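Local coordinates for polyhedrin (Uranotaenia sapphirina cypovirus, PDB 4ZQX), which builds the crystalline polyhedra that enclose and protect cypovirus particles, and carries bound ATP in its crystals, at residues Y23-I31 and S42-G53; I55-D63 and E72-N80. All coordinates share one frame; numbering follows the deposited sequence.

In the fold
Contact 1 comes first along the chain and closes before contact 2 opens; their centres lie about 24 Å apart. In contact 1, the hairpin of strands 27-34 and 40-47, part of a six-stranded antiparallel sheet, meets the start of strand 50-55, an edge strand, within this chain, of a three-stranded sheet. That strand runs almost directly into the short helix 57-60, which packs on helix 72-83 in contact 2, farther from the chain's centre. The two contacts also touch: Phe43 of the hairpin packs against Ile55 and Leu60, and Ile31 reaches Ile55. The buried sheet region thus continues into a peripheral helical pair, and both contacts meet the third subunit of the trimer.

Contact 1: Y23-I31 and S42-G53; sequences YDANMELVI and SFHFANPFVIKG
Leu29 and Phe45 are a hydrogen-bonded pair of an antiparallel ladder, with Leu29 N to Phe45 O and Phe45 N to Leu29 O both 2.9 Å. Ile31 and Phe43 form the same pair of hydrogen bonds, but at Met27 and Asn47 the bond from Asn47 N to Met27 O is weak, at 3.3 Å. On the face carrying Leu29, its CD2 lies 3.9 Å from Phe45 CD1, the side chains running side by side. Ile51 packs here, its CD1 3.6 Å from Met27 CB, while Gly53 CA sits over the centre of the Phe45 ring.

The opposite face, with Glu28, Val30, His44 and Ala46, is mixed: His44 NE2 donates to Glu28 OE1 (2.8 Å) from within its ring plane, and the carboxylate is nearly coplanar with the ring, 13° away. A bend at chi2 (-71°) folds Glu28 back to this position, with OE1 also 3.5 Å from Ala46 CB. Tyr133 of the second subunit meets the imidazole, and the nearby Asp136 carboxylate of that subunit may raise the proton affinity of Glu28.

Where the ladder ends, Asn47 OD1 accepts from Phe49 N and Val50 N on opposite faces of its amide; the first bond closes an Asx turn, the second an Asx motif. Pro48 CB covers one face of the Phe49 ring, whose CE1 is 3.6 Å from Tyr23 CE1. Farther out, Val176 and Val178 pack on Leu29, Met27 and Ile51, completing a two-sheet sandwich: a beta hairpin whose second strand is followed by a tight turn into a strand of the facing sheet.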
loop_
_atom_site.group_PDB
_atom_site.type_symbol
_atom_site.label_atom_id
_atom_site.label_comp_id
_atom_site.label_asym_id
_atom_site.label_seq_id
_atom_site.Cartn_x
_atom_site.Cartn_y
_atom_site.Cartn_z
ATOM N N TYR A 23 20.404 -10.705 9.652
ATOM C CA TYR A 23 19.347 -11.108 8.747
ATOM C C TYR A 23 18.003 -10.861 9.426
ATOM O O TYR A 23 17.827 -11.208 10.587
ATOM C CB TYR A 23 19.502 -12.585 8.363
ATOM C CG TYR A 23 18.503 -13.027 7.316
ATOM C CD1 TYR A 23 18.701 -12.741 5.974
ATOM C CD2 TYR A 23 17.367 -13.740 7.669
ATOM C CE1 TYR A 23 17.780 -13.144 5.006
ATOM C CE2 TYR A 23 16.430 -14.134 6.715
ATOM C CZ TYR A 23 16.644 -13.833 5.387
ATOM O OH TYR A 23 15.739 -14.223 4.432
ATOM N N ASP A 24 17.077 -10.246 8.685
ATOM C CA ASP A 24 15.746 -9.850 9.165
ATOM C C ASP A 24 15.743 -8.630 10.105
ATOM O O ASP A 24 14.692 -8.267 10.640
ATOM C CB ASP A 24 14.973 -11.029 9.795
ATOM C CG ASP A 24 14.008 -11.712 8.817
ATOM O OD1 ASP A 24 13.895 -11.301 7.629
ATOM O OD2 ASP A 24 13.360 -12.677 9.267
ATOM N N ALA A 25 16.893 -7.976 10.271
ATOM C CA ALA A 25 16.943 -6.714 11.016
ATOM C C ALA A 25 16.612 -5.581 10.067
ATOM O O ALA A 25 17.092 -5.551 8.932
ATOM C CB ALA A 25 18.304 -6.505 11.635
ATOM N N ASN A 26 15.770 -4.650 10.512
ATOM C CA ASN A 26 15.349 -3.572 9.636
ATOM C C ASN A 26 16.400 -2.497 9.380
ATOM O O ASN A 26 17.107 -2.077 10.286
ATOM C CB ASN A 26 14.112 -2.885 10.214
ATOM C CG ASN A 26 12.851 -3.667 9.993
ATOM O OD1 ASN A 26 12.692 -4.343 8.982
ATOM N ND2 ASN A 26 11.935 -3.575 10.942
ATOM N N MET A 27 16.443 -2.017 8.142
ATOM C CA MET A 27 16.974 -0.684 7.853
ATOM C C MET A 27 15.864 0.301 8.188
ATOM O O MET A 27 14.675 -0.058 8.112
ATOM C CB MET A 27 17.359 -0.538 6.383
ATOM C CG MET A 27 18.456 -1.498 5.927
ATOM S SD MET A 27 18.657 -1.465 4.123
ATOM C CE MET A 27 17.202 -2.366 3.630
ATOM N N GLU A 28 16.243 1.522 8.567
ATOM C CA GLU A 28 15.276 2.528 9.010
ATOM C C GLU A 28 15.348 3.782 8.149
ATOM O O GLU A 28 16.440 4.265 7.828
ATOM C CB GLU A 28 15.541 2.922 10.467
ATOM C CG GLU A 28 15.680 1.762 11.429
ATOM C CD GLU A 28 14.382 1.028 11.727
ATOM O OE1 GLU A 28 13.308 1.602 11.484
ATOM O OE2 GLU A 28 14.448 -0.115 12.240
ATOM N N LEU A 29 14.180 4.315 7.787
ATOM C CA LEU A 29 14.081 5.569 7.036
ATOM C C LEU A 29 13.094 6.506 7.744
ATOM O O LEU A 29 11.947 6.141 7.989
ATOM C CB LEU A 29 13.590 5.301 5.607
ATOM C CG LEU A 29 13.190 6.506 4.744
ATOM C CD1 LEU A 29 14.375 7.397 4.434
ATOM C CD2 LEU A 29 12.519 6.038 3.456
ATOM N N VAL A 30 13.556 7.694 8.100
ATOM C CA VAL A 30 12.668 8.754 8.551
ATOM C C VAL A 30 12.802 9.941 7.632
ATOM O O VAL A 30 13.882 10.482 7.444
ATOM C CB VAL A 30 12.967 9.205 9.983
ATOM C CG1 VAL A 30 12.053 10.378 10.380
ATOM C CG2 VAL A 30 12.773 8.050 10.945
ATOM N N ILE A 31 11.681 10.332 7.049
ATOM C CA ILE A 31 11.626 11.532 6.237
ATOM C C ILE A 31 10.945 12.614 7.034
ATOM O O ILE A 31 9.882 12.382 7.597
ATOM C CB ILE A 31 10.840 11.265 4.953
ATOM C CG1 ILE A 31 11.530 10.138 4.182
ATOM C CG2 ILE A 31 10.734 12.544 4.109
ATOM C CD1 ILE A 31 10.791 9.659 2.988
ATOM N N SER A 42 6.661 13.937 10.031
ATOM C CA SER A 42 7.637 12.854 9.845
ATOM C C SER A 42 6.951 11.592 9.358
ATOM O O SER A 42 5.821 11.313 9.732
ATOM C CB SER A 42 8.422 12.554 11.118
ATOM O OG SER A 42 7.575 12.063 12.134
ATOM N N PHE A 43 7.661 10.845 8.517
ATOM C CA PHE A 43 7.173 9.612 7.917
ATOM C C PHE A 43 8.231 8.560 8.173
ATOM O O PHE A 43 9.399 8.766 7.822
ATOM C CB PHE A 43 7.010 9.764 6.397
ATOM C CG PHE A 43 6.126 10.927 5.974
ATOM C CD1 PHE A 43 6.648 12.207 5.866
ATOM C CD2 PHE A 43 4.783 10.732 5.659
ATOM C CE1 PHE A 43 5.843 13.285 5.463
ATOM C CE2 PHE A 43 3.971 11.805 5.254
ATOM C CZ PHE A 43 4.510 13.081 5.163
ATOM N N HIS A 44 7.838 7.451 8.792
ATOM C CA HIS A 44 8.769 6.357 9.078
ATOM C C HIS A 44 8.473 5.098 8.272
ATOM O O HIS A 44 7.327 4.637 8.243
ATOM C CB HIS A 44 8.752 5.989 10.564
ATOM C CG HIS A 44 9.563 4.771 10.860
ATOM N ND1 HIS A 44 9.000 3.528 11.059
ATOM C CD2 HIS A 44 10.904 4.592 10.924
ATOM C CE1 HIS A 44 9.959 2.641 11.262
ATOM N NE2 HIS A 44 11.123 3.258 11.176
ATOM N N PHE A 45 9.518 4.530 7.663
ATOM C CA PHE A 45 9.423 3.280 6.903
ATOM C C PHE A 45 10.555 2.382 7.346
ATOM O O PHE A 45 11.622 2.865 7.706
ATOM C CB PHE A 45 9.606 3.503 5.396
ATOM C CG PHE A 45 8.616 4.447 4.784
ATOM C CD1 PHE A 45 8.850 5.812 4.796
ATOM C CD2 PHE A 45 7.466 3.971 4.168
ATOM C CE1 PHE A 45 7.939 6.694 4.222
ATOM C CE2 PHE A 45 6.548 4.848 3.598
ATOM C CZ PHE A 45 6.792 6.207 3.617
ATOM N N ALA A 46 10.347 1.078 7.274
ATOM C CA ALA A 46 11.404 0.121 7.601
ATOM C C ALA A 46 11.225 -1.191 6.858
ATOM O O ALA A 46 10.103 -1.625 6.604
ATOM C CB ALA A 46 11.421 -0.140 9.098
ATOM N N ASN A 47 12.348 -1.838 6.565
ATOM C CA ASN A 47 12.369 -3.211 6.013
ATOM C C ASN A 47 13.776 -3.762 6.080
ATOM O O ASN A 47 14.715 -2.990 6.079
ATOM C CB ASN A 47 11.924 -3.212 4.547
ATOM C CG ASN A 47 11.595 -4.603 4.039
ATOM O OD1 ASN A 47 12.380 -5.232 3.319
ATOM N ND2 ASN A 47 10.422 -5.090 4.410
ATOM N N PRO A 48 13.935 -5.098 6.118
ATOM C CA PRO A 48 15.311 -5.606 6.146
ATOM C C PRO A 48 15.968 -5.675 4.779
ATOM O O PRO A 48 17.186 -5.745 4.734
ATOM C CB PRO A 48 15.147 -7.036 6.711
ATOM C CG PRO A 48 13.801 -7.038 7.379
ATOM C CD PRO A 48 12.968 -6.143 6.494
ATOM N N PHE A 49 15.195 -5.698 3.696
ATOM C CA PHE A 49 15.741 -6.019 2.371
ATOM C C PHE A 49 15.678 -4.854 1.379
ATOM O O PHE A 49 16.666 -4.531 0.719
ATOM C CB PHE A 49 15.001 -7.244 1.830
ATOM C CG PHE A 49 15.010 -8.398 2.787
ATOM C CD1 PHE A 49 16.193 -9.052 3.069
ATOM C CD2 PHE A 49 13.850 -8.805 3.435
ATOM C CE1 PHE A 49 16.225 -10.108 3.962
ATOM C CE2 PHE A 49 13.875 -9.866 4.323
ATOM C CZ PHE A 49 15.064 -10.512 4.587
ATOM N N VAL A 50 14.518 -4.228 1.271
ATOM C CA VAL A 50 14.363 -3.010 0.480
ATOM C C VAL A 50 13.337 -2.116 1.138
ATOM O O VAL A 50 12.174 -2.506 1.261
ATOM C CB VAL A 50 13.861 -3.288 -0.970
ATOM C CG1 VAL A 50 14.002 -2.028 -1.784
ATOM C CG2 VAL A 50 14.603 -4.423 -1.613
ATOM N N ILE A 51 13.749 -0.928 1.585
ATOM C CA ILE A 51 12.767 0.058 2.055
ATOM C C ILE A 51 12.202 0.737 0.821
ATOM O O ILE A 51 12.961 1.159 -0.051
ATOM C CB ILE A 51 13.352 1.164 2.958
ATOM C CG1 ILE A 51 14.139 0.575 4.128
ATOM C CG2 ILE A 51 12.208 2.083 3.455
ATOM C CD1 ILE A 51 14.787 1.635 5.013
ATOM N N LYS A 52 10.876 0.838 0.749
ATOM C CA LYS A 52 10.209 1.575 -0.318
ATOM C C LYS A 52 9.397 2.707 0.305
ATOM O O LYS A 52 8.304 2.491 0.810
ATOM C CB LYS A 52 9.327 0.630 -1.129
ATOM C CG LYS A 52 10.154 -0.420 -1.838
ATOM C CD LYS A 52 9.340 -1.422 -2.586
ATOM C CE LYS A 52 10.281 -2.454 -3.219
ATOM N NZ LYS A 52 9.634 -3.412 -4.135
ATOM N N GLY A 53 9.981 3.904 0.321
ATOM C CA GLY A 53 9.366 5.071 0.922
ATOM C C GLY A 53 8.679 5.876 -0.161
ATOM O O GLY A 53 9.332 6.587 -0.916
#

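Contact 2: I55-D63 and E72-N80; sequences IKSSELMWD and EYELQRSIN
Leu75 reaches from helix 72-83 into the turn of chain around Ser58. Its CD1 lies 3.5 Å from Ser58 O and 3.7 Å from Asp63 CB, while the other branch, CD2, meets Met61 CB at 3.9 Å. One turn on, Ile79 directs CD1 toward the backbone of Ser57 and Ser58, in the weakly bonded helical turn, 3.6 Å from Ser58 N and 3.5 Å from Ser57 OG. Met61 chi1 (-56°) sets CG beside Ile79 CD1, and the bends at chi2 and chi3 carry the thioether on past Ile79 in the opposite direction.

The side chain of Ser58 fits as a knob into the hole formed by Glu72, Leu75, Gln76 and Ile79, its small size consistent with the close approach here. A water joins the two segments beside the knob, donating to Gln76 OE1 (2.7 Å) and accepting from Ser58 N (3.3 Å). Ser57 OG has its own partner in Pro122 O.

At the N-terminal end of helix 72-83, Lys56 NZ forms a salt bridge to Glu72 OE2 at 2.6 Å, approaching on the syn side. Lys56 crosses Glu72 at about a right angle. Glu206 of the third subunit gives the same ammonium a second carboxylate.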
loop_
_atom_site.group_PDB
_atom_site.type_symbol
_atom_site.label_atom_id
_atom_site.label_comp_id
_atom_site.label_asym_id
_atom_site.label_seq_id
_atom_site.Cartn_x
_atom_site.Cartn_y
_atom_site.Cartn_z
ATOM N N ILE A 55 5.645 8.494 -1.141
ATOM C CA ILE A 55 4.776 9.523 -0.588
ATOM C C ILE A 55 4.132 10.334 -1.711
ATOM O O ILE A 55 4.823 10.887 -2.568
ATOM C CB ILE A 55 5.556 10.477 0.351
ATOM C CG1 ILE A 55 6.272 9.680 1.450
ATOM C CG2 ILE A 55 4.603 11.499 0.977
ATOM C CD1 ILE A 55 7.132 10.512 2.393
ATOM N N LYS A 56 2.802 10.402 -1.688
ATOM C CA LYS A 56 2.042 11.195 -2.640
ATOM C C LYS A 56 2.200 12.680 -2.340
ATOM O O LYS A 56 2.449 13.087 -1.199
ATOM C CB LYS A 56 0.560 10.826 -2.542
ATOM C CG LYS A 56 0.279 9.371 -2.898
ATOM C CD LYS A 56 -1.108 8.897 -2.485
ATOM C CE LYS A 56 -2.213 9.587 -3.241
ATOM N NZ LYS A 56 -3.549 9.000 -2.921
ATOM N N SER A 57 2.019 13.509 -3.351
ATOM C CA SER A 57 2.111 14.945 -3.131
ATOM C C SER A 57 1.065 15.440 -2.114
ATOM O O SER A 57 1.325 16.366 -1.351
ATOM C CB SER A 57 1.960 15.678 -4.457
ATOM O OG SER A 57 0.705 15.388 -5.036
ATOM N N SER A 58 -0.114 14.824 -2.095
ATOM C CA SER A 58 -1.166 15.215 -1.138
ATOM C C SER A 58 -0.786 14.910 0.324
ATOM O O SER A 58 -1.224 15.595 1.249
ATOM C CB SER A 58 -2.514 14.547 -1.487
ATOM O OG SER A 58 -2.445 13.134 -1.392
ATOM N N GLU A 59 0.042 13.894 0.522
ATOM C CA GLU A 59 0.475 13.502 1.853
ATOM C C GLU A 59 1.572 14.424 2.374
ATOM O O GLU A 59 1.791 14.518 3.578
ATOM C CB GLU A 59 0.975 12.041 1.839
ATOM C CG GLU A 59 -0.137 11.017 1.660
ATOM C CD GLU A 59 0.369 9.602 1.359
ATOM O OE1 GLU A 59 1.397 9.441 0.672
ATOM O OE2 GLU A 59 -0.289 8.644 1.807
ATOM N N LEU A 60 2.266 15.098 1.459
ATOM C CA LEU A 60 3.403 15.939 1.824
ATOM C C LEU A 60 3.002 17.363 2.145
ATOM O O LEU A 60 3.827 18.144 2.609
ATOM C CB LEU A 60 4.431 15.981 0.687
ATOM C CG LEU A 60 5.670 15.095 0.753
ATOM C CD1 LEU A 60 6.587 15.444 -0.414
ATOM C CD2 LEU A 60 6.402 15.221 2.081
ATOM N N MET A 61 1.749 17.724 1.891
ATOM C CA MET A 61 1.275 19.052 2.260
ATOM C C MET A 61 1.073 19.111 3.771
ATOM O O MET A 61 0.733 18.106 4.388
ATOM C CB MET A 61 -0.057 19.348 1.568
ATOM C CG MET A 61 -0.022 19.235 0.064
ATOM S SD MET A 61 0.843 20.608 -0.691
ATOM C CE MET A 61 -0.496 21.784 -0.728
ATOM N N TRP A 62 1.285 20.274 4.376
ATOM C CA TRP A 62 0.846 20.463 5.745
ATOM C C TRP A 62 -0.668 20.522 5.702
ATOM O O TRP A 62 -1.249 21.405 5.064
ATOM C CB TRP A 62 1.425 21.734 6.363
ATOM C CG TRP A 62 0.943 21.936 7.745
ATOM C CD1 TRP A 62 0.032 22.849 8.169
ATOM C CD2 TRP A 62 1.325 21.176 8.897
ATOM N NE1 TRP A 62 -0.176 22.714 9.525
ATOM C CE2 TRP A 62 0.613 21.699 9.995
ATOM C CE3 TRP A 62 2.212 20.113 9.109
ATOM C CZ2 TRP A 62 0.749 21.184 11.287
ATOM C CZ3 TRP A 62 2.356 19.614 10.392
ATOM C CH2 TRP A 62 1.631 20.150 11.463
ATOM N N ASP A 63 -1.304 19.572 6.375
ATOM C CA ASP A 63 -2.728 19.294 6.157
ATOM C C ASP A 63 -3.652 19.585 7.341
ATOM O O ASP A 63 -4.771 19.063 7.418
ATOM C CB ASP A 63 -2.884 17.850 5.664
ATOM C CG ASP A 63 -2.190 16.835 6.547
ATOM O OD1 ASP A 63 -1.332 17.198 7.369
ATOM O OD2 ASP A 63 -2.509 15.647 6.398
ATOM N N GLU A 72 -7.993 14.569 1.311
ATOM C CA GLU A 72 -7.214 14.429 0.082
ATOM C C GLU A 72 -7.844 15.235 -1.049
ATOM O O GLU A 72 -7.143 15.798 -1.866
ATOM C CB GLU A 72 -7.061 12.963 -0.330
ATOM C CG GLU A 72 -6.194 12.789 -1.572
ATOM C CD GLU A 72 -5.938 11.349 -1.955
ATOM O OE1 GLU A 72 -6.639 10.439 -1.454
ATOM O OE2 GLU A 72 -5.030 11.135 -2.782
ATOM N N TYR A 73 -9.166 15.283 -1.086
ATOM C CA TYR A 73 -9.888 16.042 -2.108
ATOM C C TYR A 73 -9.478 17.519 -2.110
ATOM O O TYR A 73 -9.139 18.093 -3.155
ATOM C CB TYR A 73 -11.399 15.915 -1.854
ATOM C CG TYR A 73 -12.281 16.776 -2.718
ATOM C CD1 TYR A 73 -12.482 16.476 -4.052
ATOM C CD2 TYR A 73 -12.940 17.867 -2.187
ATOM C CE1 TYR A 73 -13.305 17.241 -4.837
ATOM C CE2 TYR A 73 -13.759 18.641 -2.958
ATOM C CZ TYR A 73 -13.936 18.325 -4.286
ATOM O OH TYR A 73 -14.754 19.097 -5.070
ATOM N N GLU A 74 -9.510 18.135 -0.937
ATOM C CA GLU A 74 -9.145 19.545 -0.811
ATOM C C GLU A 74 -7.683 19.789 -1.141
ATOM O O GLU A 74 -7.340 20.780 -1.801
ATOM C CB GLU A 74 -9.347 20.018 0.621
ATOM C CG GLU A 74 -10.721 19.991 1.155
ATOM C CD GLU A 74 -10.674 20.322 2.632
ATOM O OE1 GLU A 74 -10.554 21.520 2.943
ATOM O OE2 GLU A 74 -10.681 19.392 3.473
ATOM N N LEU A 75 -6.811 18.915 -0.641
ATOM C CA LEU A 75 -5.379 19.074 -0.894
ATOM C C LEU A 75 -5.051 18.895 -2.383
ATOM O O LEU A 75 -4.280 19.666 -2.959
ATOM C CB LEU A 75 -4.582 18.081 -0.049
ATOM C CG LEU A 75 -4.712 18.342 1.457
ATOM C CD1 LEU A 75 -4.227 17.154 2.277
ATOM C CD2 LEU A 75 -3.946 19.602 1.855
ATOM N N GLN A 76 -5.626 17.873 -3.006
ATOM C CA GLN A 76 -5.339 17.626 -4.410
ATOM C C GLN A 76 -5.844 18.788 -5.251
ATOM O O GLN A 76 -5.222 19.146 -6.256
ATOM C CB GLN A 76 -5.960 16.323 -4.892
ATOM C CG GLN A 76 -5.543 15.929 -6.319
ATOM C CD GLN A 76 -4.048 15.702 -6.452
ATOM O OE1 GLN A 76 -3.429 15.043 -5.616
ATOM N NE2 GLN A 76 -3.460 16.249 -7.506
ATOM N N ARG A 77 -6.948 19.402 -4.834
ATOM C CA ARG A 77 -7.477 20.552 -5.574
ATOM C C ARG A 77 -6.429 21.663 -5.658
ATOM O O ARG A 77 -6.234 22.252 -6.718
ATOM C CB ARG A 77 -8.765 21.072 -4.920
ATOM C CG ARG A 77 -9.447 22.210 -5.692
ATOM C CD ARG A 77 -10.819 22.497 -5.115
ATOM N NE ARG A 77 -10.747 22.756 -3.674
ATOM C CZ ARG A 77 -11.762 22.618 -2.822
ATOM N NH1 ARG A 77 -12.955 22.218 -3.253
ATOM N NH2 ARG A 77 -11.583 22.874 -1.529
ATOM N N SER A 78 -5.728 21.917 -4.554
ATOM C CA SER A 78 -4.708 22.966 -4.521
ATOM C C SER A 78 -3.486 22.596 -5.350
ATOM O O SER A 78 -2.936 23.423 -6.076
ATOM C CB SER A 78 -4.292 23.283 -3.076
ATOM O OG SER A 78 -5.374 23.854 -2.353
ATOM N N ILE A 79 -3.075 21.341 -5.242
ATOM C CA ILE A 79 -1.943 20.816 -6.004
ATOM C C ILE A 79 -2.176 20.907 -7.529
ATOM O O ILE A 79 -1.250 21.200 -8.295
ATOM C CB ILE A 79 -1.676 19.348 -5.579
ATOM C CG1 ILE A 79 -1.091 19.335 -4.167
ATOM C CG2 ILE A 79 -0.732 18.628 -6.557
ATOM C CD1 ILE A 79 -1.142 17.975 -3.478
ATOM N N ASN A 80 -3.410 20.667 -7.955
ATOM C CA ASN A 80 -3.745 20.650 -9.376
ATOM C C ASN A 80 -3.276 21.885 -10.174
ATOM O O ASN A 80 -2.806 21.765 -11.306
ATOM C CB ASN A 80 -5.265 20.494 -9.561
ATOM C CG ASN A 80 -5.757 19.057 -9.372
ATOM O OD1 ASN A 80 -4.975 18.097 -9.349
ATOM N ND2 ASN A 80 -7.072 18.908 -9.255
HETATM O O HOH W 1 -1.496 13.357 -4.659
#